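PDB 5AY6: flagellar hook protein FlgE from Caulobacter crescentus CB15, which forms the flagellar hook, the curved segment that acts as a universal joint and probably passes motor torque on to the filament. Local coordinates for residues I97-A102 with I114-T119. Sequence-based numbering, arbitrary orientation.
Sequences IDYKGA and INAAGT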
loop_
_atom_site.group_PDB
_atom_site.type_symbol
_atom_site.label_atom_id
_atom_site.label_comp_id
_atom_site.label_asym_id
_atom_site.label_seq_id
_atom_site.Cartn_x
_atom_site.Cartn_y
_atom_site.Cartn_z
ATOM N N ILE A 97 -4.583 -14.890 -12.432
ATOM C CA ILE A 97 -5.894 -14.411 -12.859
ATOM C C ILE A 97 -6.765 -15.586 -13.269
ATOM O O ILE A 97 -6.373 -16.412 -14.094
ATOM C CB ILE A 97 -5.798 -13.413 -14.033
ATOM C CG1 ILE A 97 -4.839 -12.272 -13.696
ATOM C CG2 ILE A 97 -7.173 -12.846 -14.370
ATOM C CD1 ILE A 97 -4.634 -11.296 -14.848
ATOM N N ASP A 98 -7.949 -15.659 -12.677
ATOM C CA ASP A 98 -8.885 -16.745 -12.924
ATOM C C ASP A 98 -10.287 -16.178 -12.714
ATOM O O ASP A 98 -10.421 -15.062 -12.211
ATOM C CB ASP A 98 -8.611 -17.918 -11.978
ATOM C CG ASP A 98 -9.109 -19.244 -12.519
ATOM O OD1 ASP A 98 -9.809 -19.260 -13.555
ATOM O OD2 ASP A 98 -8.794 -20.281 -11.897
ATOM N N TYR A 99 -11.324 -16.922 -13.091
ATOM C CA TYR A 99 -12.685 -16.408 -12.934
ATOM C C TYR A 99 -12.984 -16.188 -11.451
ATOM O O TYR A 99 -12.425 -16.874 -10.595
ATOM C CB TYR A 99 -13.714 -17.346 -13.589
ATOM C CG TYR A 99 -13.973 -18.673 -12.893
ATOM C CD1 TYR A 99 -14.900 -18.772 -11.859
ATOM C CD2 TYR A 99 -13.328 -19.834 -13.304
ATOM C CE1 TYR A 99 -15.154 -19.983 -11.231
ATOM C CE2 TYR A 99 -13.579 -21.052 -12.685
ATOM C CZ TYR A 99 -14.492 -21.121 -11.650
ATOM O OH TYR A 99 -14.746 -22.327 -11.030
ATOM N N LYS A 100 -13.838 -15.214 -11.143
ATOM C CA LYS A 100 -14.119 -14.875 -9.745
ATOM C C LYS A 100 -14.768 -16.028 -8.985
ATOM O O LYS A 100 -15.833 -16.518 -9.368
ATOM C CB LYS A 100 -15.017 -13.638 -9.648
ATOM C CG LYS A 100 -15.354 -13.253 -8.205
ATOM C CD LYS A 100 -16.141 -11.956 -8.131
ATOM C CE LYS A 100 -17.477 -12.079 -8.839
ATOM N NZ LYS A 100 -18.213 -10.784 -8.856
ATOM N N GLY A 101 -14.119 -16.446 -7.901
ATOM C CA GLY A 101 -14.635 -17.500 -7.046
ATOM C C GLY A 101 -14.024 -18.853 -7.354
ATOM O O GLY A 101 -14.354 -19.851 -6.715
ATOM N N ALA A 102 -13.122 -18.878 -8.331
ATOM C CA ALA A 102 -12.527 -20.121 -8.803
ATOM C C ALA A 102 -11.716 -20.802 -7.710
ATOM O O ALA A 102 -11.062 -20.144 -6.896
ATOM C CB ALA A 102 -11.657 -19.866 -10.017
ATOM N N ILE A 114 -13.082 -16.904 -17.735
ATOM C CA ILE A 114 -14.043 -15.857 -17.398
ATOM C C ILE A 114 -15.333 -16.444 -16.823
ATOM O O ILE A 114 -16.225 -15.706 -16.404
ATOM C CB ILE A 114 -14.385 -14.974 -18.619
ATOM C CG1 ILE A 114 -14.997 -15.816 -19.740
ATOM C CG2 ILE A 114 -13.142 -14.237 -19.104
ATOM C CD1 ILE A 114 -15.372 -15.012 -20.972
ATOM N N ASN A 115 -15.429 -17.770 -16.808
ATOM C CA ASN A 115 -16.520 -18.451 -16.113
ATOM C C ASN A 115 -16.109 -19.866 -15.699
ATOM O O ASN A 115 -15.077 -20.371 -16.142
ATOM C CB ASN A 115 -17.791 -18.485 -16.978
ATOM C CG ASN A 115 -17.592 -19.196 -18.304
ATOM O OD1 ASN A 115 -16.963 -20.250 -18.376
ATOM N ND2 ASN A 115 -18.148 -18.622 -19.369
ATOM N N ALA A 116 -16.915 -20.499 -14.850
ATOM C CA ALA A 116 -16.587 -21.826 -14.331
ATOM C C ALA A 116 -16.645 -22.885 -15.426
ATOM O O ALA A 116 -16.037 -23.950 -15.308
ATOM C CB ALA A 116 -17.523 -22.196 -13.188
ATOM N N ALA A 117 -17.375 -22.586 -16.495
ATOM C CA ALA A 117 -17.486 -23.503 -17.621
ATOM C C ALA A 117 -16.148 -23.630 -18.349
ATOM O O ALA A 117 -15.910 -24.603 -19.065
ATOM C CB ALA A 117 -18.572 -23.042 -18.572
ATOM N N GLY A 118 -15.278 -22.642 -18.166
ATOM C CA GLY A 118 -13.927 -22.726 -18.690
ATOM C C GLY A 118 -13.652 -21.899 -19.930
ATOM O O GLY A 118 -12.608 -22.047 -20.569
ATOM N N THR A 119 -14.592 -21.029 -20.277
ATOM C CA THR A 119 -14.388 -20.090 -21.372
ATOM C C THR A 119 -13.257 -19.131 -21.009
ATOM O O THR A 119 -13.166 -18.669 -19.869
ATOM C CB THR A 119 -15.676 -19.297 -21.678
ATOM O OG1 THR A 119 -16.751 -20.206 -21.953
ATOM C CG2 THR A 119 -15.477 -18.390 -22.876
#
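The ring of Tyr99 lies flat against the backbone of Asn115 and Ala116, a worked example of how one aromatic side chain can join a strand end and its turn to a neighbouring loop without a hydrogen bond. Ala116 CA makes a CH-pi contact over the ring face, 3.7 Å from the centroid and 21° off its normal. Its methyl extends the overlap to the phenol end, with CB 3.5 Å from Tyr99 OH, while Asn115 O sits 3.4 Å from Tyr99 CD2. With chi1 at 72°, CG stands between the backbone N and the carbonyl carbon, which also brings the opposite face over Ala102 CB, closing the Tyr99 to Ala102 type II turn. The second turn sandwiching the ring, type I from Asn115 to Gly118, is closed by the Gly118 N to Asn115 O backbone bond; just past it, Thr119 N donates to Asn115 OD1 (3.1 Å). A serine in place of Tyr99 would probably open a gap between the turns and strip Ala116 of its aromatic partner. In the FlgE third-domain family region, the contact links strand 92-99, outermost within this chain in a five-stranded antiparallel sheet beside strand 76-86, to the loop between strands 111-113 and 120-122.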